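PDB 6USS: sulfatase from Bacteroides fragilis CAG:558, which probably hydrolyses sulfate esters as a calcium-dependent arylsulfatase of the gut microbiome. Local coordinates for residues 100-109 with 424-432; 490-501 with 509-517. The protein carries 1 engineered substitution. All blocks are in the same frame, centred on the assembly; numbering follows the deposited sequence.

Contact 1: residues 100-109 with 424-432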
loop_
_atom_site.group_PDB
_atom_site.type_symbol
_atom_site.label_atom_id
_atom_site.label_comp_id
_atom_site.label_asym_id
_atom_site.label_seq_id
_atom_site.Cartn_x
_atom_site.Cartn_y
_atom_site.Cartn_z
ATOM N N ASN A 100 -18.684 1.163 16.804
ATOM C CA ASN A 100 -20.115 1.196 16.509
ATOM C C ASN A 100 -20.450 2.411 15.637
ATOM O O ASN A 100 -19.842 3.479 15.770
ATOM C CB ASN A 100 -20.932 1.237 17.804
ATOM C CG ASN A 100 -22.438 1.360 17.544
ATOM O OD1 ASN A 100 -22.999 2.450 17.621
ATOM N ND2 ASN A 100 -23.088 0.245 17.229
ATOM N N ALA A 101 -21.436 2.251 14.748
ATOM C CA ALA A 101 -21.717 3.295 13.761
ATOM C C ALA A 101 -22.070 4.632 14.419
ATOM O O ALA A 101 -21.731 5.702 13.898
ATOM C CB ALA A 101 -22.841 2.835 12.826
ATOM N N ALA A 102 -22.745 4.596 15.569
ATOM C CA ALA A 102 -23.131 5.843 16.217
ATOM C C ALA A 102 -21.906 6.678 16.536
ATOM O O ALA A 102 -21.938 7.905 16.412
ATOM C CB ALA A 102 -23.942 5.565 17.487
ATOM N N ARG A 103 -20.801 6.021 16.903
ATOM C CA ARG A 103 -19.583 6.734 17.252
ATOM C C ARG A 103 -18.832 7.240 16.021
ATOM O O ARG A 103 -18.325 8.370 16.030
ATOM C CB ARG A 103 -18.679 5.839 18.096
ATOM C CG ARG A 103 -17.385 6.504 18.496
ATOM C CD ARG A 103 -16.350 5.489 18.919
ATOM N NE ARG A 103 -16.810 4.629 20.005
ATOM C CZ ARG A 103 -16.907 5.025 21.270
ATOM N NH1 ARG A 103 -16.591 6.269 21.596
ATOM N NH2 ARG A 103 -17.323 4.185 22.208
ATOM N N HIS A 104 -18.720 6.444 14.952
ATOM C CA HIS A 104 -17.897 6.959 13.865
ATOM C C HIS A 104 -18.660 7.877 12.916
ATOM O O HIS A 104 -18.026 8.556 12.101
ATOM C CB HIS A 104 -17.204 5.819 13.089
ATOM C CG HIS A 104 -18.133 4.851 12.422
ATOM N ND1 HIS A 104 -19.052 5.226 11.460
ATOM C CD2 HIS A 104 -18.253 3.508 12.553
ATOM C CE1 HIS A 104 -19.702 4.156 11.038
ATOM N NE2 HIS A 104 -19.237 3.099 11.687
ATOM N N ARG A 105 -19.987 7.933 13.011
ATOM C CA ARG A 105 -20.822 8.910 12.315
ATOM C C ARG A 105 -20.790 8.791 10.797
ATOM O O ARG A 105 -21.269 9.700 10.107
ATOM C CB ARG A 105 -20.453 10.343 12.700
ATOM C CG ARG A 105 -20.578 10.608 14.175
ATOM C CD ARG A 105 -19.793 11.829 14.552
ATOM N NE ARG A 105 -20.243 12.414 15.806
ATOM C CZ ARG A 105 -19.837 13.601 16.246
ATOM N NH1 ARG A 105 -18.987 14.311 15.522
ATOM N NH2 ARG A 105 -20.275 14.084 17.401
ATOM N N VAL A 106 -20.235 7.715 10.248
ATOM C CA VAL A 106 -20.434 7.432 8.832
ATOM C C VAL A 106 -21.711 6.609 8.737
ATOM O O VAL A 106 -21.658 5.392 8.536
ATOM C CB VAL A 106 -19.228 6.689 8.219
ATOM C CG1 VAL A 106 -19.224 6.834 6.733
ATOM C CG2 VAL A 106 -17.927 7.207 8.790
ATOM N N THR A 107 -22.866 7.262 8.910
ATOM C CA THR A 107 -24.134 6.586 9.183
ATOM C C THR A 107 -25.024 6.451 7.961
ATOM O O THR A 107 -26.052 5.769 8.040
ATOM C CB THR A 107 -24.919 7.311 10.301
ATOM O OG1 THR A 107 -24.854 8.729 10.115
ATOM C CG2 THR A 107 -24.364 6.962 11.687
ATOM N N ASN A 108 -24.673 7.078 6.846
ATOM C CA ASN A 108 -25.336 6.830 5.577
ATOM C C ASN A 108 -24.256 6.603 4.526
ATOM O O ASN A 108 -23.060 6.703 4.819
ATOM C CB ASN A 108 -26.267 7.988 5.223
ATOM C CG ASN A 108 -27.296 7.607 4.207
ATOM O OD1 ASN A 108 -27.247 6.516 3.630
ATOM N ND2 ASN A 108 -28.233 8.519 3.952
ATOM N N TRP A 109 -24.651 6.300 3.290
ATOM C CA TRP A 109 -23.651 5.873 2.314
ATOM C C TRP A 109 -22.849 7.050 1.742
ATOM O O TRP A 109 -23.376 8.137 1.502
ATOM C CB TRP A 109 -24.298 5.054 1.192
ATOM C CG TRP A 109 -25.190 5.803 0.259
ATOM C CD1 TRP A 109 -26.537 5.987 0.386
ATOM C CD2 TRP A 109 -24.804 6.442 -0.969
ATOM N NE1 TRP A 109 -27.018 6.714 -0.686
ATOM C CE2 TRP A 109 -25.973 7.007 -1.530
ATOM C CE3 TRP A 109 -23.588 6.588 -1.648
ATOM C CZ2 TRP A 109 -25.957 7.719 -2.736
ATOM C CZ3 TRP A 109 -23.575 7.283 -2.848
ATOM C CH2 TRP A 109 -24.753 7.844 -3.378
ATOM N N TYR A 424 -26.538 -1.585 19.407
ATOM C CA TYR A 424 -27.032 -0.260 19.052
ATOM C C TYR A 424 -26.901 0.063 17.565
ATOM O O TYR A 424 -25.874 -0.210 16.938
ATOM C CB TYR A 424 -26.305 0.808 19.837
ATOM C CG TYR A 424 -26.308 0.619 21.322
ATOM C CD1 TYR A 424 -25.223 0.036 21.960
ATOM C CD2 TYR A 424 -27.370 1.071 22.098
ATOM C CE1 TYR A 424 -25.200 -0.120 23.312
ATOM C CE2 TYR A 424 -27.358 0.921 23.469
ATOM C CZ TYR A 424 -26.262 0.329 24.071
ATOM O OH TYR A 424 -26.230 0.170 25.439
ATOM N N TRP A 425 -27.938 0.698 17.019
ATOM C CA TRP A 425 -27.883 1.312 15.698
ATOM C C TRP A 425 -28.315 2.774 15.791
ATOM O O TRP A 425 -29.188 3.136 16.590
ATOM C CB TRP A 425 -28.783 0.613 14.689
ATOM C CG TRP A 425 -28.543 -0.834 14.471
ATOM C CD1 TRP A 425 -27.991 -1.414 13.363
ATOM C CD2 TRP A 425 -28.911 -1.907 15.346
ATOM N NE1 TRP A 425 -27.980 -2.775 13.498
ATOM C CE2 TRP A 425 -28.537 -3.108 14.708
ATOM C CE3 TRP A 425 -29.523 -1.972 16.607
ATOM C CZ2 TRP A 425 -28.740 -4.362 15.294
ATOM C CZ3 TRP A 425 -29.724 -3.217 17.187
ATOM C CH2 TRP A 425 -29.333 -4.393 16.532
ATOM N N ASN A 426 -27.709 3.608 14.949
ATOM C CA ASN A 426 -28.130 4.996 14.816
ATOM C C ASN A 426 -28.125 5.379 13.348
ATOM O O ASN A 426 -27.083 5.296 12.694
ATOM C CB ASN A 426 -27.231 5.953 15.602
ATOM C CG ASN A 426 -27.854 7.322 15.725
ATOM O OD1 ASN A 426 -29.074 7.441 15.740
ATOM N ND2 ASN A 426 -27.038 8.353 15.783
ATOM N N PHE A 427 -29.283 5.817 12.844
ATOM C CA PHE A 427 -29.431 6.303 11.471
ATOM C C PHE A 427 -30.116 7.662 11.512
ATOM O O PHE A 427 -31.315 7.782 11.209
ATOM C CB PHE A 427 -30.224 5.314 10.607
ATOM C CG PHE A 427 -30.157 5.605 9.128
ATOM C CD1 PHE A 427 -29.072 5.172 8.369
ATOM C CD2 PHE A 427 -31.192 6.305 8.488
ATOM C CE1 PHE A 427 -29.005 5.441 6.985
ATOM C CE2 PHE A 427 -31.142 6.581 7.109
ATOM C CZ PHE A 427 -30.049 6.156 6.361
ATOM N N PRO A 428 -29.398 8.700 11.884
ATOM C CA PRO A 428 -29.951 10.061 11.863
ATOM C C PRO A 428 -29.841 10.693 10.479
ATOM O O PRO A 428 -29.279 11.780 10.312
ATOM C CB PRO A 428 -29.084 10.794 12.892
ATOM C CG PRO A 428 -27.738 10.114 12.777
ATOM C CD PRO A 428 -27.996 8.675 12.336
ATOM N N ASN A 429 -30.372 9.998 9.472
ATOM C CA ASN A 429 -30.128 10.329 8.078
ATOM C C ASN A 429 -31.402 10.127 7.267
ATOM O O ASN A 429 -32.432 9.686 7.781
ATOM C CB ASN A 429 -28.996 9.473 7.513
ATOM C CG ASN A 429 -27.675 9.799 8.132
ATOM O OD1 ASN A 429 -27.359 9.324 9.230
ATOM N ND2 ASN A 429 -26.893 10.636 7.450
ATOM N N HIS A 430 -31.329 10.432 5.972
ATOM C CA HIS A 430 -32.471 10.246 5.077
ATOM C C HIS A 430 -32.015 9.421 3.874
ATOM O O HIS A 430 -31.383 9.951 2.951
ATOM C CB HIS A 430 -33.064 11.587 4.650
ATOM C CG HIS A 430 -34.506 11.514 4.242
ATOM N ND1 HIS A 430 -35.187 12.589 3.709
ATOM C CD2 HIS A 430 -35.397 10.496 4.293
ATOM C CE1 HIS A 430 -36.432 12.237 3.446
ATOM N NE2 HIS A 430 -36.588 10.975 3.793
ATOM N N TRP A 431 -32.336 8.123 3.896
ATOM C CA TRP A 431 -32.068 7.247 2.768
ATOM C C TRP A 431 -33.024 7.556 1.618
ATOM O O TRP A 431 -33.980 8.325 1.748
ATOM C CB TRP A 431 -32.189 5.787 3.182
ATOM C CG TRP A 431 -31.557 4.858 2.223
ATOM C CD1 TRP A 431 -30.298 4.950 1.703
ATOM C CD2 TRP A 431 -32.142 3.673 1.658
ATOM N NE1 TRP A 431 -30.062 3.898 0.843
ATOM C CE2 TRP A 431 -31.173 3.099 0.799
ATOM C CE3 TRP A 431 -33.389 3.045 1.792
ATOM C CZ2 TRP A 431 -31.412 1.935 0.076
ATOM C CZ3 TRP A 431 -33.628 1.892 1.075
ATOM C CH2 TRP A 431 -32.641 1.341 0.230
ATOM N N GLY A 432 -32.761 6.936 0.473
ATOM C CA GLY A 432 -33.423 7.368 -0.742
ATOM C C GLY A 432 -34.848 6.892 -0.899
ATOM O O GLY A 432 -35.574 7.443 -1.732
HETATM O O HOH W 1 -24.131 9.016 15.191
HETATM O O HOH W 2 -26.270 4.173 10.361
#
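T107 and N429 join the sulfatase core to the small C-terminal antiparallel sheet. Residues 100-109 hold the short helix 101-104, and strand 424-427 belongs to an outermost strand of that sheet. The tight part is around T107. Its OG1 donates to N429 OD1 at 2.7 Å. T107 CG2 sits 3.3 Å from N426 O, and a water bridges T107 O and N426 O. The CB of N108 lies against the N429 amide. D118 takes a bond from ND2 of both asparagines. N108 CG also lies 3.8 Å from F427 CZ.

Between T107 and N100 the packing at A102 and N426 is looser. A102 CB and N426 CB meet at 3.8 Å. Another water bridges A102 O and N426 ND2, and N426 ND2 also donates to Q500 O. At the more open W109 end, W109 and W431 meet rim to rim with planes at 89°, on the calcium side of the contact. At the opposite end, N100 is the N-cap of helix 101-104. Its CG is anti to the backbone N (chi1 176°), and its OD1 accepts from A102 N. The other branch of the amide reaches the strand: N100 ND2 donates to Y424 O at 2.8 Å, nearly straight at 162°.

Contact 2: residues 490-501 with 509-517; sequences LGNYLRKVGGQR and KPCPWPDEI
W513 lies between two arginines. The R501 guanidinium stacks on one face of the indole, with centres 3.6 Å apart and planes at 19°, a cation-pi contact over the five-membered ring. R501 CD covers the six-membered ring as a CH-pi partner. On the opposite face, R495 CG makes another CH-pi contact, 4.0 Å from the five-membered ring centroid. L494 CD1 meets W513 CZ3 at 3.7 Å.

The next shell holds the arginines in place. P510 CB covers the other face of the R501 guanidinium. R501 NE and NH2 both donate to C511 O, and NH2 also forms a salt bridge with E516 OE1 at 3.1 Å. E516 OE1 accepts from W513 N as well, so one carboxylate oxygen links the R501 guanidinium to the W513 backbone N. The R495 chain bends at chi3 (-64°), and its guanidinium meets D515 end-on and nearly coplanar. NH1 bonds to D515 OD1 at 2.9 Å, and NH2 to D515 OD2 at 2.7 Å. N492 OD1 takes a further bond from R495 NH2.

G491 brings the helix backbone close to D515, with its CA 3.7 Å from D515 OD1. A Schellman motif with G498 as C-prime ends helix 480-496. Residues 509-517 pack against the last turns of this helix and the chain after it, while L490, L494 and P514 all touch C442 of strand 441-446.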
loop_
_atom_site.group_PDB
_atom_site.type_symbol
_atom_site.label_atom_id
_atom_site.label_comp_id
_atom_site.label_asym_id
_atom_site.label_seq_id
_atom_site.Cartn_x
_atom_site.Cartn_y
_atom_site.Cartn_z
ATOM N N LEU A 490 -30.613 3.411 25.360
ATOM C CA LEU A 490 -30.224 3.971 24.068
ATOM C C LEU A 490 -29.709 5.400 24.221
ATOM O O LEU A 490 -28.602 5.728 23.777
ATOM C CB LEU A 490 -31.427 3.915 23.116
ATOM C CG LEU A 490 -31.328 4.118 21.600
ATOM C CD1 LEU A 490 -30.080 3.460 21.017
ATOM C CD2 LEU A 490 -32.593 3.600 20.887
ATOM N N GLY A 491 -30.498 6.260 24.866
ATOM C CA GLY A 491 -30.118 7.658 24.977
ATOM C C GLY A 491 -28.760 7.843 25.622
ATOM O O GLY A 491 -27.924 8.611 25.129
ATOM N N ASN A 492 -28.513 7.124 26.721
ATOM C CA ASN A 492 -27.230 7.247 27.400
ATOM C C ASN A 492 -26.089 6.868 26.475
ATOM O O ASN A 492 -25.090 7.590 26.383
ATOM C CB ASN A 492 -27.212 6.372 28.645
ATOM C CG ASN A 492 -27.985 6.978 29.783
ATOM O OD1 ASN A 492 -28.174 8.199 29.849
ATOM N ND2 ASN A 492 -28.456 6.128 30.685
ATOM N N TYR A 493 -26.234 5.745 25.766
ATOM C CA TYR A 493 -25.181 5.265 24.880
ATOM C C TYR A 493 -24.917 6.243 23.736
ATOM O O TYR A 493 -23.758 6.558 23.432
ATOM C CB TYR A 493 -25.537 3.884 24.331
ATOM C CG TYR A 493 -24.437 3.341 23.463
ATOM C CD1 TYR A 493 -23.364 2.658 24.020
ATOM C CD2 TYR A 493 -24.435 3.562 22.096
ATOM C CE1 TYR A 493 -22.338 2.178 23.239
ATOM C CE2 TYR A 493 -23.403 3.090 21.298
ATOM C CZ TYR A 493 -22.357 2.398 21.877
ATOM O OH TYR A 493 -21.332 1.916 21.091
ATOM N N LEU A 494 -25.977 6.715 23.072
ATOM C CA LEU A 494 -25.782 7.655 21.975
ATOM C C LEU A 494 -24.999 8.866 22.447
ATOM O O LEU A 494 -24.015 9.266 21.817
ATOM C CB LEU A 494 -27.129 8.081 21.392
ATOM C CG LEU A 494 -28.008 6.957 20.833
ATOM C CD1 LEU A 494 -29.334 7.518 20.318
ATOM C CD2 LEU A 494 -27.290 6.164 19.741
ATOM N N ARG A 495 -25.411 9.454 23.577
ATOM C CA ARG A 495 -24.698 10.627 24.071
ATOM C C ARG A 495 -23.283 10.256 24.495
ATOM O O ARG A 495 -22.338 11.014 24.254
ATOM C CB ARG A 495 -25.460 11.276 25.225
ATOM C CG ARG A 495 -26.801 11.865 24.822
ATOM C CD ARG A 495 -27.523 12.473 26.019
ATOM N NE ARG A 495 -27.875 11.478 27.042
ATOM C CZ ARG A 495 -29.072 10.895 27.164
ATOM N NH1 ARG A 495 -30.053 11.193 26.317
ATOM N NH2 ARG A 495 -29.289 10.005 28.134
ATOM N N LYS A 496 -23.115 9.068 25.087
ATOM C CA LYS A 496 -21.805 8.651 25.577
ATOM C C LYS A 496 -20.773 8.584 24.452
ATOM O O LYS A 496 -19.650 9.071 24.609
ATOM C CB LYS A 496 -21.904 7.298 26.283
ATOM C CG LYS A 496 -20.540 6.741 26.730
ATOM C CD LYS A 496 -20.653 5.458 27.554
ATOM C CE LYS A 496 -20.858 4.233 26.667
ATOM N NZ LYS A 496 -21.707 3.165 27.311
ATOM N N VAL A 497 -21.128 7.988 23.312
ATOM C CA VAL A 497 -20.154 7.787 22.243
ATOM C C VAL A 497 -20.140 8.993 21.308
ATOM O O VAL A 497 -19.482 8.972 20.261
ATOM C CB VAL A 497 -20.445 6.490 21.456
ATOM C CG1 VAL A 497 -20.550 5.288 22.400
ATOM C CG2 VAL A 497 -21.721 6.657 20.621
ATOM N N GLY A 498 -20.874 10.044 21.658
ATOM C CA GLY A 498 -20.950 11.201 20.782
ATOM C C GLY A 498 -21.798 11.007 19.544
ATOM O O GLY A 498 -21.530 11.627 18.508
ATOM N N GLY A 499 -22.812 10.150 19.616
ATOM C CA GLY A 499 -23.706 9.956 18.493
ATOM C C GLY A 499 -24.481 11.217 18.161
ATOM O O GLY A 499 -24.484 12.213 18.893
ATOM N N GLN A 500 -25.166 11.169 17.024
ATOM C CA GLN A 500 -25.797 12.357 16.483
ATOM C C GLN A 500 -27.277 12.121 16.224
ATOM O O GLN A 500 -27.797 11.010 16.334
ATOM C CB GLN A 500 -25.107 12.801 15.199
ATOM C CG GLN A 500 -23.657 13.170 15.384
ATOM C CD GLN A 500 -23.037 13.587 14.074
ATOM O OE1 GLN A 500 -23.063 12.830 13.092
ATOM N NE2 GLN A 500 -22.506 14.811 14.032
ATOM N N ARG A 501 -27.955 13.197 15.859
ATOM C CA ARG A 501 -29.400 13.173 15.766
ATOM C C ARG A 501 -29.803 14.224 14.751
ATOM O O ARG A 501 -29.059 15.191 14.529
ATOM C CB ARG A 501 -30.032 13.458 17.141
ATOM C CG ARG A 501 -29.793 14.893 17.603
ATOM C CD ARG A 501 -29.530 15.061 19.102
ATOM N NE ARG A 501 -30.749 15.262 19.865
ATOM C CZ ARG A 501 -30.841 15.971 20.985
ATOM N NH1 ARG A 501 -29.773 16.561 21.502
ATOM N NH2 ARG A 501 -32.015 16.071 21.598
ATOM N N LYS A 509 -34.638 23.141 16.577
ATOM C CA LYS A 509 -34.134 22.424 17.737
ATOM C C LYS A 509 -33.887 20.948 17.393
ATOM O O LYS A 509 -34.591 20.370 16.558
ATOM C CB LYS A 509 -35.136 22.561 18.893
ATOM C CG LYS A 509 -34.792 21.760 20.168
ATOM C CD LYS A 509 -35.496 22.278 21.437
ATOM C CE LYS A 509 -36.803 21.541 21.735
ATOM N NZ LYS A 509 -37.887 22.479 22.163
ATOM N N PRO A 510 -32.885 20.311 18.006
ATOM C CA PRO A 510 -32.668 18.877 17.747
ATOM C C PRO A 510 -33.916 18.050 18.037
ATOM O O PRO A 510 -34.728 18.397 18.900
ATOM C CB PRO A 510 -31.526 18.512 18.707
ATOM C CG PRO A 510 -30.791 19.787 18.908
ATOM C CD PRO A 510 -31.832 20.882 18.864
ATOM N N CYS A 511 -34.063 16.940 17.308
ATOM C CA CYS A 511 -35.093 15.962 17.656
ATOM C C CYS A 511 -34.815 15.369 19.037
ATOM O O CYS A 511 -33.659 15.084 19.369
ATOM C CB CYS A 511 -35.146 14.827 16.626
ATOM S SG CYS A 511 -35.324 15.329 14.899
ATOM N N PRO A 512 -35.844 15.172 19.862
ATOM C CA PRO A 512 -35.624 14.566 21.185
ATOM C C PRO A 512 -34.911 13.228 21.083
ATOM O O PRO A 512 -35.241 12.395 20.239
ATOM C CB PRO A 512 -37.044 14.371 21.740
ATOM C CG PRO A 512 -37.915 15.284 20.937
ATOM C CD PRO A 512 -37.267 15.454 19.594
ATOM N N TRP A 513 -33.937 13.020 21.966
ATOM C CA TRP A 513 -33.386 11.694 22.197
ATOM C C TRP A 513 -34.534 10.767 22.591
ATOM O O TRP A 513 -35.573 11.256 23.053
ATOM C CB TRP A 513 -32.335 11.733 23.312
ATOM C CG TRP A 513 -31.056 12.422 22.993
ATOM C CD1 TRP A 513 -30.492 13.447 23.693
ATOM C CD2 TRP A 513 -30.147 12.115 21.924
ATOM N NE1 TRP A 513 -29.307 13.812 23.120
ATOM C CE2 TRP A 513 -29.066 13.016 22.030
ATOM C CE3 TRP A 513 -30.150 11.179 20.880
ATOM C CZ2 TRP A 513 -27.992 13.012 21.134
ATOM C CZ3 TRP A 513 -29.090 11.175 19.986
ATOM C CH2 TRP A 513 -28.028 12.092 20.112
ATOM N N PRO A 514 -34.386 9.435 22.460
ATOM C CA PRO A 514 -35.491 8.541 22.865
ATOM C C PRO A 514 -35.938 8.736 24.305
ATOM O O PRO A 514 -37.127 8.585 24.609
ATOM C CB PRO A 514 -34.908 7.132 22.661
ATOM C CG PRO A 514 -33.649 7.296 21.926
ATOM C CD PRO A 514 -33.160 8.683 22.139
ATOM N N ASP A 515 -35.008 9.045 25.210
ATOM C CA ASP A 515 -35.323 9.205 26.623
ATOM C C ASP A 515 -35.717 10.640 26.985
ATOM O O ASP A 515 -35.740 10.986 28.171
ATOM C CB ASP A 515 -34.148 8.729 27.490
ATOM C CG ASP A 515 -32.868 9.496 27.225
ATOM O OD1 ASP A 515 -32.735 10.066 26.122
ATOM O OD2 ASP A 515 -31.989 9.535 28.113
ATOM N N GLU A 516 -36.025 11.482 25.992
ATOM C CA GLU A 516 -36.642 12.782 26.238
ATOM C C GLU A 516 -38.078 12.828 25.715
ATOM O O GLU A 516 -38.594 13.907 25.425
ATOM C CB GLU A 516 -35.808 13.908 25.618
ATOM C CG GLU A 516 -34.358 14.033 26.109
ATOM C CD GLU A 516 -33.481 14.944 25.201
ATOM O OE1 GLU A 516 -33.664 14.953 23.956
ATOM O OE2 GLU A 516 -32.587 15.645 25.726
ATOM N N ILE A 517 -38.738 11.679 25.597
ATOM C CA ILE A 517 -40.088 11.598 25.043
ATOM C C ILE A 517 -40.943 10.734 25.953
ATOM O O ILE A 517 -40.641 9.558 26.143
ATOM C CB ILE A 517 -40.082 11.024 23.601
ATOM C CG1 ILE A 517 -39.823 12.120 22.577
ATOM C CG2 ILE A 517 -41.411 10.321 23.275
ATOM C CD1 ILE A 517 -41.065 12.927 22.241
#

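Overall arrangement
The two contacts follow one another along the chain, with centres 13 Å apart, on the same side of the chain's centre. Both pack on helix 480-496 and strand 441-446 of the four-stranded antiparallel sheet. Contact 1 includes its outermost strand 422-427 and joins it to helix 101-104 of the core. Contact 2 includes the end of helix 480-496 and packs the chain end against it. They touch directly: N426 ND2 probably bonds to Q500 O, R105 NH2 probably bonds to G498 O, and the rings of Y424 and Y493 stack. Contact 1 reaches toward the calcium site at W109 and W431, whereas contact 2 lies away from it. Together they link the C-terminal tail, through helix and sheet, to the sulfatase core.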